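Local coordinates for protein acetyltransferase (PDB 5XUN) that probably acetylates glycine carried on its tRNA with acetyl-CoA as donor, acting as the GNAT-type toxin of a toxin-antitoxin pair, at residues G20-F31 with R96-Q104; L59-G67 with L112-V120. The protein carries 1 engineered substitution. All blocks are in the same frame, centred on the assembly; numbering follows the deposited sequence.

Contact 1: residues G20-F31 with R96-Q104; sequences GFDCGEEALNTF and RLAIDKSVQ. With ACO (acetyl coenzyme *a), chain E.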
loop_
_atom_site.group_PDB
_atom_site.type_symbol
_atom_site.label_atom_id
_atom_site.label_comp_id
_atom_site.label_asym_id
_atom_site.label_seq_id
_atom_site.Cartn_x
_atom_site.Cartn_y
_atom_site.Cartn_z
ATOM N N GLY B 20 -9.496 -30.903 1.995
ATOM C CA GLY B 20 -9.059 -31.286 3.317
ATOM C C GLY B 20 -8.274 -30.235 4.068
ATOM O O GLY B 20 -7.732 -30.542 5.137
ATOM N N PHE B 21 -8.172 -29.013 3.543
ATOM C CA PHE B 21 -7.427 -27.976 4.241
ATOM C C PHE B 21 -8.207 -27.565 5.480
ATOM O O PHE B 21 -9.399 -27.255 5.398
ATOM C CB PHE B 21 -7.184 -26.760 3.337
ATOM C CG PHE B 21 -6.434 -25.632 4.018
ATOM C CD1 PHE B 21 -7.108 -24.672 4.763
ATOM C CD2 PHE B 21 -5.054 -25.539 3.917
ATOM C CE1 PHE B 21 -6.419 -23.642 5.399
ATOM C CE2 PHE B 21 -4.361 -24.516 4.546
ATOM C CZ PHE B 21 -5.043 -23.568 5.289
ATOM N N ASP B 22 -7.525 -27.530 6.623
ATOM C CA ASP B 22 -8.163 -27.170 7.884
ATOM C C ASP B 22 -7.099 -26.568 8.788
ATOM O O ASP B 22 -6.220 -27.283 9.270
ATOM C CB ASP B 22 -8.814 -28.382 8.552
ATOM C CG ASP B 22 -9.468 -28.036 9.886
ATOM O OD1 ASP B 22 -9.634 -26.832 10.184
ATOM O OD2 ASP B 22 -9.806 -28.968 10.644
ATOM N N CYS B 23 -7.167 -25.259 8.992
ATOM C CA CYS B 23 -6.275 -24.587 9.923
ATOM C C CYS B 23 -6.821 -24.578 11.344
ATOM O O CYS B 23 -6.117 -24.141 12.258
ATOM C CB CYS B 23 -6.009 -23.145 9.458
ATOM S SG CYS B 23 -7.432 -22.044 9.597
ATOM N N GLY B 24 -8.047 -25.055 11.547
ATOM C CA GLY B 24 -8.673 -25.064 12.852
ATOM C C GLY B 24 -9.548 -23.868 13.135
ATOM O O GLY B 24 -10.168 -23.809 14.204
ATOM N N GLU B 25 -9.620 -22.914 12.212
ATOM C CA GLU B 25 -10.525 -21.775 12.303
ATOM C C GLU B 25 -11.358 -21.792 11.030
ATOM O O GLU B 25 -10.821 -21.633 9.929
ATOM C CB GLU B 25 -9.758 -20.463 12.463
ATOM C CG GLU B 25 -10.374 -19.490 13.459
ATOM C CD GLU B 25 -10.051 -19.843 14.898
ATOM O OE1 GLU B 25 -10.475 -19.096 15.805
ATOM O OE2 GLU B 25 -9.365 -20.863 15.122
ATOM N N GLU B 26 -12.657 -22.042 11.173
ATOM C CA GLU B 26 -13.465 -22.306 9.988
ATOM C C GLU B 26 -13.534 -21.101 9.062
ATOM O O GLU B 26 -13.613 -21.266 7.840
ATOM C CB GLU B 26 -14.870 -22.752 10.390
ATOM C CG GLU B 26 -15.582 -23.531 9.289
ATOM C CD GLU B 26 -14.765 -24.716 8.766
ATOM O OE1 GLU B 26 -13.949 -25.281 9.530
ATOM O OE2 GLU B 26 -14.935 -25.081 7.579
ATOM N N ALA B 27 -13.498 -19.891 9.616
ATOM C CA ALA B 27 -13.633 -18.705 8.780
ATOM C C ALA B 27 -12.519 -18.639 7.745
ATOM O O ALA B 27 -12.767 -18.338 6.572
ATOM C CB ALA B 27 -13.644 -17.449 9.649
ATOM N N LEU B 28 -11.291 -18.952 8.155
ATOM C CA LEU B 28 -10.154 -18.921 7.249
ATOM C C LEU B 28 -10.121 -20.121 6.322
ATOM O O LEU B 28 -9.535 -20.030 5.236
ATOM C CB LEU B 28 -8.856 -18.833 8.052
ATOM C CG LEU B 28 -8.829 -17.601 8.974
ATOM C CD1 LEU B 28 -7.466 -17.399 9.614
ATOM C CD2 LEU B 28 -9.277 -16.347 8.243
ATOM N N ASN B 29 -10.725 -21.245 6.726
ATOM C CA ASN B 29 -10.877 -22.362 5.801
ATOM C C ASN B 29 -11.892 -22.019 4.726
ATOM O O ASN B 29 -11.674 -22.293 3.540
ATOM C CB ASN B 29 -11.320 -23.622 6.545
ATOM C CG ASN B 29 -10.347 -24.043 7.622
ATOM O OD1 ASN B 29 -9.133 -23.989 7.437
ATOM N ND2 ASN B 29 -10.880 -24.471 8.761
ATOM N N THR B 30 -13.017 -21.435 5.130
ATOM C CA THR B 30 -14.015 -21.013 4.161
ATOM C C THR B 30 -13.452 -19.932 3.241
ATOM O O THR B 30 -13.711 -19.937 2.030
ATOM C CB THR B 30 -15.266 -20.525 4.895
ATOM O OG1 THR B 30 -15.843 -21.614 5.626
ATOM C CG2 THR B 30 -16.293 -19.996 3.925
ATOM N N PHE B 31 -12.643 -19.017 3.788
ATOM C CA PHE B 31 -12.124 -17.935 2.958
ATOM C C PHE B 31 -11.215 -18.481 1.868
ATOM O O PHE B 31 -11.294 -18.047 0.714
ATOM C CB PHE B 31 -11.382 -16.900 3.801
ATOM C CG PHE B 31 -10.936 -15.707 3.006
ATOM C CD1 PHE B 31 -9.731 -15.725 2.313
ATOM C CD2 PHE B 31 -11.733 -14.583 2.924
ATOM C CE1 PHE B 31 -9.326 -14.628 1.558
ATOM C CE2 PHE B 31 -11.335 -13.487 2.164
ATOM C CZ PHE B 31 -10.127 -13.513 1.487
ATOM N N ARG B 96 -5.159 -11.991 6.612
ATOM C CA ARG B 96 -5.339 -13.379 6.991
ATOM C C ARG B 96 -4.006 -14.096 6.910
ATOM O O ARG B 96 -3.186 -13.812 6.032
ATOM C CB ARG B 96 -6.310 -14.104 6.061
ATOM C CG ARG B 96 -7.737 -13.752 6.273
ATOM C CD ARG B 96 -8.500 -13.969 5.007
ATOM N NE ARG B 96 -9.695 -13.149 5.035
ATOM C CZ ARG B 96 -9.736 -11.901 4.600
ATOM N NH1 ARG B 96 -8.641 -11.338 4.098
ATOM N NH2 ARG B 96 -10.868 -11.224 4.667
ATOM N N LEU B 97 -3.832 -15.067 7.801
ATOM C CA LEU B 97 -2.698 -15.975 7.772
ATOM C C LEU B 97 -3.163 -17.291 8.380
ATOM O O LEU B 97 -3.806 -17.287 9.432
ATOM C CB LEU B 97 -1.511 -15.409 8.555
ATOM C CG LEU B 97 -0.391 -16.418 8.812
ATOM C CD1 LEU B 97 0.489 -16.487 7.599
ATOM C CD2 LEU B 97 0.418 -16.070 10.053
ATOM N N ALA B 98 -2.864 -18.403 7.716
ATOM C CA ALA B 98 -3.335 -19.696 8.189
ATOM C C ALA B 98 -2.395 -20.789 7.710
ATOM O O ALA B 98 -1.904 -20.746 6.580
ATOM C CB ALA B 98 -4.766 -19.987 7.712
ATOM N N ILE B 99 -2.149 -21.759 8.588
ATOM C CA ILE B 99 -1.353 -22.947 8.301
ATOM C C ILE B 99 -2.237 -24.166 8.529
ATOM O O ILE B 99 -3.012 -24.202 9.488
ATOM C CB ILE B 99 -0.091 -23.013 9.189
ATOM C CG1 ILE B 99 0.831 -21.825 8.922
ATOM C CG2 ILE B 99 0.657 -24.318 8.973
ATOM C CD1 ILE B 99 1.611 -21.943 7.627
ATOM N N ASP B 100 -2.137 -25.153 7.643
ATOM C CA ASP B 100 -2.930 -26.366 7.805
ATOM C C ASP B 100 -2.498 -27.158 9.038
ATOM O O ASP B 100 -1.307 -27.245 9.352
ATOM C CB ASP B 100 -2.830 -27.248 6.564
ATOM C CG ASP B 100 -3.683 -28.498 6.681
ATOM O OD1 ASP B 100 -4.926 -28.370 6.605
ATOM O OD2 ASP B 100 -3.117 -29.600 6.852
ATOM N N LYS B 101 -3.486 -27.749 9.727
ATOM C CA LYS B 101 -3.234 -28.491 10.965
ATOM C C LYS B 101 -2.156 -29.550 10.788
ATOM O O LYS B 101 -1.338 -29.771 11.689
ATOM C CB LYS B 101 -4.518 -29.171 11.446
ATOM C CG LYS B 101 -5.571 -28.292 12.095
ATOM C CD LYS B 101 -6.776 -29.171 12.460
ATOM C CE LYS B 101 -7.807 -28.451 13.318
ATOM N NZ LYS B 101 -7.367 -28.306 14.738
ATOM N N SER B 102 -2.131 -30.211 9.628
ATOM C CA SER B 102 -1.163 -31.278 9.404
ATOM C C SER B 102 0.271 -30.798 9.545
ATOM O O SER B 102 1.177 -31.624 9.698
ATOM C CB SER B 102 -1.343 -31.886 8.012
ATOM O OG SER B 102 -0.697 -31.095 7.028
ATOM N N VAL B 103 0.506 -29.492 9.454
ATOM C CA VAL B 103 1.874 -29.004 9.408
ATOM C C VAL B 103 2.097 -27.835 10.373
ATOM O O VAL B 103 3.141 -27.177 10.335
ATOM C CB VAL B 103 2.239 -28.665 7.941
ATOM C CG1 VAL B 103 1.754 -27.294 7.518
ATOM C CG2 VAL B 103 3.714 -28.833 7.684
ATOM N N GLN B 104 1.163 -27.618 11.296
ATOM C CA GLN B 104 1.345 -26.600 12.328
ATOM C C GLN B 104 2.380 -27.018 13.376
ATOM O O GLN B 104 2.748 -28.190 13.503
ATOM C CB GLN B 104 0.024 -26.297 13.030
ATOM C CG GLN B 104 -0.996 -25.652 12.134
ATOM C CD GLN B 104 -2.247 -25.270 12.873
ATOM O OE1 GLN B 104 -2.354 -25.473 14.082
ATOM N NE2 GLN B 104 -3.217 -24.731 12.148
HETATM N N1A ACO E . 11.112 -22.297 14.146
HETATM C C2A ACO E . 10.184 -21.728 14.946
HETATM N N3A ACO E . 9.321 -22.421 15.715
HETATM C C4A ACO E . 9.338 -23.780 15.729
HETATM C C5A ACO E . 10.327 -24.471 14.877
HETATM C C6A ACO E . 11.241 -23.640 14.059
HETATM N N6A ACO E . 12.170 -24.218 13.259
HETATM N N7A ACO E . 10.149 -25.789 15.059
HETATM C C8A ACO E . 9.135 -25.927 15.942
HETATM N N9A ACO E . 8.656 -24.744 16.362
HETATM C C1B ACO E . 7.521 -24.601 17.323
HETATM C C2B ACO E . 7.845 -23.806 18.582
HETATM O O2B ACO E . 8.080 -24.688 19.689
HETATM C C3B ACO E . 6.612 -22.952 18.820
HETATM O O3B ACO E . 5.740 -23.615 19.734
HETATM P P3B ACO E . 4.833 -22.812 20.800
HETATM O O7A ACO E . 5.773 -22.529 21.949
HETATM O O8A ACO E . 4.385 -21.576 20.057
HETATM O O9A ACO E . 3.717 -23.780 21.120
HETATM C C4B ACO E . 5.902 -22.899 17.474
HETATM O O4B ACO E . 6.435 -23.944 16.659
HETATM C C5B ACO E . 6.071 -21.576 16.732
HETATM O O5B ACO E . 4.880 -21.330 15.987
HETATM P P1A ACO E . 4.751 -21.723 14.429
HETATM O O1A ACO E . 4.972 -23.205 14.269
HETATM O O2A ACO E . 5.548 -20.763 13.585
HETATM O O3A ACO E . 3.201 -21.389 14.208
HETATM P P2A ACO E . 2.200 -22.380 13.437
HETATM O O4A ACO E . 2.904 -23.025 12.273
HETATM O O5A ACO E . 1.473 -23.235 14.447
HETATM O O6A ACO E . 1.176 -21.275 12.874
HETATM C CBP ACO E . -0.842 -20.065 13.159
HETATM C CCP ACO E . 0.485 -20.437 13.797
HETATM C CDP ACO E . -0.612 -19.569 11.738
HETATM C CEP ACO E . -1.523 -18.989 13.991
HETATM C CAP ACO E . -1.661 -21.350 13.185
HETATM O OAP ACO E . -1.889 -21.701 14.556
HETATM C C9P ACO E . -2.985 -21.207 12.499
HETATM O O9P ACO E . -3.094 -21.356 11.289
HETATM N N8P ACO E . -4.003 -20.934 13.301
HETATM C C7P ACO E . -5.379 -21.077 12.880
HETATM C C6P ACO E . -5.843 -19.884 12.058
HETATM C C5P ACO E . -5.366 -18.622 12.730
HETATM O O5P ACO E . -5.772 -18.317 13.841
HETATM N N4P ACO E . -4.490 -17.898 12.036
HETATM C C3P ACO E . -3.862 -16.718 12.593
HETATM C C2P ACO E . -4.794 -15.518 12.617
HETATM S S1P ACO E . -4.304 -14.412 11.336
HETATM C C ACO E . -4.992 -13.050 11.973
HETATM O O ACO E . -5.342 -13.094 13.137
HETATM C CH3 ACO E . -5.156 -11.838 11.100
HETATM O O HOH W 1 -5.508 -31.544 6.852
#

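Contact 2: residues L59-G67 with L112-V120; sequences LLGYYTLSG and LVAHVMRVV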
loop_
_atom_site.group_PDB
_atom_site.type_symbol
_atom_site.label_atom_id
_atom_site.label_comp_id
_atom_site.label_asym_id
_atom_site.label_seq_id
_atom_site.Cartn_x
_atom_site.Cartn_y
_atom_site.Cartn_z
ATOM N N LEU B 59 -1.868 -27.151 -1.034
ATOM C CA LEU B 59 -1.771 -25.898 -0.305
ATOM C C LEU B 59 -1.816 -26.220 1.183
ATOM O O LEU B 59 -2.779 -26.824 1.664
ATOM C CB LEU B 59 -2.898 -24.950 -0.718
ATOM C CG LEU B 59 -2.858 -23.494 -0.260
ATOM C CD1 LEU B 59 -3.437 -22.601 -1.350
ATOM C CD2 LEU B 59 -3.633 -23.302 1.029
ATOM N N LEU B 60 -0.752 -25.853 1.897
ATOM C CA LEU B 60 -0.649 -26.093 3.327
ATOM C C LEU B 60 -0.726 -24.820 4.158
ATOM O O LEU B 60 -0.756 -24.905 5.393
ATOM C CB LEU B 60 0.658 -26.840 3.644
ATOM C CG LEU B 60 0.766 -28.325 3.259
ATOM C CD1 LEU B 60 -0.390 -29.123 3.844
ATOM C CD2 LEU B 60 0.867 -28.547 1.757
ATOM N N GLY B 61 -0.761 -23.655 3.521
ATOM C CA GLY B 61 -0.940 -22.401 4.226
ATOM C C GLY B 61 -1.061 -21.268 3.234
ATOM O O GLY B 61 -0.730 -21.418 2.053
ATOM N N TYR B 62 -1.547 -20.130 3.722
ATOM C CA TYR B 62 -1.701 -18.979 2.842
ATOM C C TYR B 62 -1.766 -17.705 3.672
ATOM O O TYR B 62 -2.002 -17.750 4.884
ATOM C CB TYR B 62 -2.951 -19.123 1.962
ATOM C CG TYR B 62 -4.262 -18.811 2.662
ATOM C CD1 TYR B 62 -4.944 -19.784 3.398
ATOM C CD2 TYR B 62 -4.833 -17.556 2.559
ATOM C CE1 TYR B 62 -6.149 -19.487 4.033
ATOM C CE2 TYR B 62 -6.012 -17.255 3.174
ATOM C CZ TYR B 62 -6.678 -18.221 3.906
ATOM O OH TYR B 62 -7.864 -17.886 4.517
ATOM N N TYR B 63 -1.563 -16.562 3.003
ATOM C CA TYR B 63 -1.782 -15.267 3.644
ATOM C C TYR B 63 -2.179 -14.233 2.592
ATOM O O TYR B 63 -1.959 -14.430 1.396
ATOM C CB TYR B 63 -0.549 -14.805 4.445
ATOM C CG TYR B 63 0.655 -14.303 3.665
ATOM C CD1 TYR B 63 0.693 -13.005 3.153
ATOM C CD2 TYR B 63 1.771 -15.109 3.480
ATOM C CE1 TYR B 63 1.805 -12.536 2.468
ATOM C CE2 TYR B 63 2.885 -14.653 2.792
ATOM C CZ TYR B 63 2.898 -13.363 2.290
ATOM O OH TYR B 63 4.002 -12.901 1.612
ATOM N N THR B 64 -2.765 -13.117 3.055
ATOM C CA THR B 64 -3.207 -12.042 2.169
ATOM C C THR B 64 -2.707 -10.684 2.661
ATOM O O THR B 64 -2.612 -10.439 3.867
ATOM C CB THR B 64 -4.749 -11.983 2.056
ATOM O OG1 THR B 64 -5.301 -11.505 3.283
ATOM C CG2 THR B 64 -5.323 -13.351 1.778
ATOM N N LEU B 65 -2.436 -9.779 1.708
ATOM C CA LEU B 65 -1.966 -8.423 1.995
ATOM C C LEU B 65 -2.839 -7.399 1.285
ATOM O O LEU B 65 -3.171 -7.563 0.110
ATOM C CB LEU B 65 -0.505 -8.237 1.553
ATOM C CG LEU B 65 0.487 -9.187 2.226
ATOM C CD1 LEU B 65 1.892 -9.063 1.641
ATOM C CD2 LEU B 65 0.503 -8.918 3.712
ATOM N N SER B 66 -3.197 -6.333 1.998
ATOM C CA SER B 66 -3.968 -5.242 1.423
ATOM C C SER B 66 -3.394 -3.920 1.901
ATOM O O SER B 66 -2.964 -3.809 3.051
ATOM C CB SER B 66 -5.451 -5.330 1.826
ATOM O OG SER B 66 -5.961 -6.624 1.543
ATOM N N GLY B 67 -3.373 -2.927 1.018
ATOM C CA GLY B 67 -3.012 -1.586 1.440
ATOM C C GLY B 67 -4.040 -1.015 2.397
ATOM O O GLY B 67 -5.243 -1.220 2.251
ATOM N N LEU B 112 6.046 -17.888 7.170
ATOM C CA LEU B 112 5.153 -17.058 6.374
ATOM C C LEU B 112 5.273 -15.590 6.767
ATOM O O LEU B 112 5.301 -14.710 5.900
ATOM C CB LEU B 112 3.710 -17.550 6.510
ATOM C CG LEU B 112 3.351 -18.702 5.573
ATOM C CD1 LEU B 112 1.867 -18.986 5.616
ATOM C CD2 LEU B 112 3.795 -18.408 4.155
ATOM N N VAL B 113 5.350 -15.301 8.069
ATOM C CA VAL B 113 5.488 -13.917 8.513
ATOM C C VAL B 113 6.801 -13.312 8.011
ATOM O O VAL B 113 6.857 -12.132 7.647
ATOM C CB VAL B 113 5.366 -13.835 10.044
ATOM C CG1 VAL B 113 5.678 -12.425 10.532
ATOM C CG2 VAL B 113 3.977 -14.262 10.477
ATOM N N ALA B 114 7.881 -14.097 8.005
ATOM C CA ALA B 114 9.135 -13.593 7.453
ATOM C C ALA B 114 8.981 -13.258 5.976
ATOM O O ALA B 114 9.485 -12.229 5.506
ATOM C CB ALA B 114 10.259 -14.609 7.657
ATOM N N HIS B 115 8.261 -14.101 5.233
ATOM C CA HIS B 115 7.996 -13.809 3.831
ATOM C C HIS B 115 7.130 -12.563 3.679
ATOM O O HIS B 115 7.362 -11.744 2.774
ATOM C CB HIS B 115 7.344 -15.020 3.171
ATOM C CG HIS B 115 7.224 -14.904 1.687
ATOM N ND1 HIS B 115 6.240 -14.157 1.074
ATOM C CD2 HIS B 115 7.970 -15.436 0.689
ATOM C CE1 HIS B 115 6.380 -14.242 -0.236
ATOM N NE2 HIS B 115 7.430 -14.999 -0.496
ATOM N N VAL B 116 6.125 -12.401 4.551
ATOM C CA VAL B 116 5.334 -11.170 4.572
ATOM C C VAL B 116 6.242 -9.961 4.723
ATOM O O VAL B 116 6.096 -8.957 4.015
ATOM C CB VAL B 116 4.295 -11.207 5.706
ATOM C CG1 VAL B 116 3.617 -9.821 5.850
ATOM C CG2 VAL B 116 3.282 -12.332 5.497
ATOM N N MET B 117 7.182 -10.033 5.672
ATOM C CA MET B 117 8.060 -8.899 5.945
ATOM C C MET B 117 8.843 -8.492 4.707
ATOM O O MET B 117 9.008 -7.300 4.432
ATOM C CB MET B 117 9.022 -9.235 7.082
ATOM C CG MET B 117 8.362 -9.478 8.414
ATOM S SD MET B 117 7.209 -8.170 8.821
ATOM C CE MET B 117 6.739 -8.654 10.481
ATOM N N ARG B 118 9.346 -9.472 3.956
ATOM C CA ARG B 118 10.133 -9.158 2.771
ATOM C C ARG B 118 9.273 -8.494 1.700
ATOM O O ARG B 118 9.738 -7.585 0.999
ATOM C CB ARG B 118 10.795 -10.426 2.238
ATOM C CG ARG B 118 11.658 -10.193 1.018
ATOM C CD ARG B 118 12.317 -11.474 0.544
ATOM N NE ARG B 118 13.374 -11.924 1.445
ATOM C CZ ARG B 118 14.578 -11.364 1.525
ATOM N NH1 ARG B 118 14.887 -10.323 0.761
ATOM N NH2 ARG B 118 15.476 -11.844 2.374
ATOM N N VAL B 119 8.021 -8.939 1.551
ATOM C CA VAL B 119 7.125 -8.319 0.580
ATOM C C VAL B 119 6.823 -6.884 0.983
ATOM O O VAL B 119 6.855 -5.969 0.153
ATOM C CB VAL B 119 5.835 -9.145 0.424
ATOM C CG1 VAL B 119 4.826 -8.389 -0.419
ATOM C CG2 VAL B 119 6.141 -10.500 -0.194
ATOM N N VAL B 120 6.513 -6.670 2.260
ATOM C CA VAL B 120 6.185 -5.329 2.734
ATOM C C VAL B 120 7.407 -4.423 2.664
ATOM O O VAL B 120 7.294 -3.218 2.395
ATOM C CB VAL B 120 5.604 -5.400 4.155
ATOM C CG1 VAL B 120 5.481 -4.011 4.761
ATOM C CG2 VAL B 120 4.246 -6.094 4.112
#

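Contact 1: residues G20-F31 with R96-Q104
Ala98 sits at the apolar centre of this contact: its CB lies 3.8 Å from Cys23 CB and also meets Leu28 CD1 and the rim of the Phe21 ring. A methyl suits the spot because helix 26-34 and the turn before it come close over the strand. Two residues earlier in the strand, Arg96 CG takes Leu28 CD2, and Phe31, its CG anti to the backbone N (chi1 -175°), offers a ring face to the Arg96 guanidinium. The two planes are 14° apart with centres 3.7 Å apart, a stacked cation-pi pair that Arg96 CD extends by a CH-pi contact; Tyr86 of the second subunit packs on Phe31.

Toward the loop the contact turns polar. Asp22 N gives Asp100 OD1 a nearly straight bond of 2.7 Å, met almost along the C-O axis, while Lys101 N returns one to Asp22 O. Asp100 OD2 accepts from Ser102 N, which makes an Asx turn, and also from Ser102 OG. Gln104 NE2 holds two carbonyls, Ile99 O at 2.7 Å and Cys23 O at 3.0 Å. On the same strand, ACO N4P donates to Leu97 O (2.8 Å) and Ile99 N to ACO O9P (2.9 Å). The chemistry thus implies strand backbone whose C=O and N-H bind the pantetheine arm much as they would another strand, with Cys23 and Leu28 lining its flank.

Contact 2: residues L59-G67 with L112-V120
In the mixed sheet of this GNAT fold, strand 59-71 carries one face of side chains against helix 108-126, and the contact forms part of that buried strand-helix layer. The axes of the short segments run 9.8 Å apart at 30°, nearly enough aligned for alternate strand residues to meet successive turns of the helix. Tyr63 dominates the interface. Strand alternation turns it to the helix, and its CG, between the backbone N and the carbonyl carbon (chi1 74°), sets the ring's placement there, with Val116 CG2 over the ring centre in a CH-pi contact, 3.3 Å from the centroid. A branched valine suits this place: while CG2 lies on the ring, its other methyl, CG1, reaches Leu65 CD2 at 3.9 Å. Leu112 CD2 approaches the ring at its edge, near the plane, and Leu112 CD1 lies by the backbone of Gly61 and Tyr62. Gly61 belongs to a classic beta bulge, in which Leu60 and Gly61 both face Leu50; with no side chain, it lets Leu112 CD1 come close to the backbone.

One turn beyond Val116, Val119 closes the apolar row, its CG1 touching Leu65 CD1 at 3.6 Å. Leu65 also packs on Val127 of the second subunit, so this end of the row reaches the dimer interface. Tyrosine suits its own position because its ring is apolar enough for this layer while its hydroxyl meets a polar partner at the outer end of the ring: Tyr63 OH and His115 ND1 are 2.6 Å apart in a hydrogen bond, each near the plane of the other's ring.

The two contacts lie on neighbouring strands of one sheet, 88-99 and 59-71, with centres about 15 Å apart. They meet where Asp100 N lies 2.7 Å from Leu60 O and Leu28 O lies 2.8 Å from Tyr62 OH, both probable hydrogen bonds. Helix 26-34 in contact 1 and helix 108-126 in contact 2 pack on different faces of that sheet, as Tyr62 and Tyr63 point to opposite sides. Contact 1 lines the acetyl-CoA pocket directly, whereas the Leu112 side chain of contact 2 is about 7 Å from the ligand and touches the side chains of Leu97 and Ile99, residues of contact 1 that themselves meet the ligand. Both contacts also touch the second subunit.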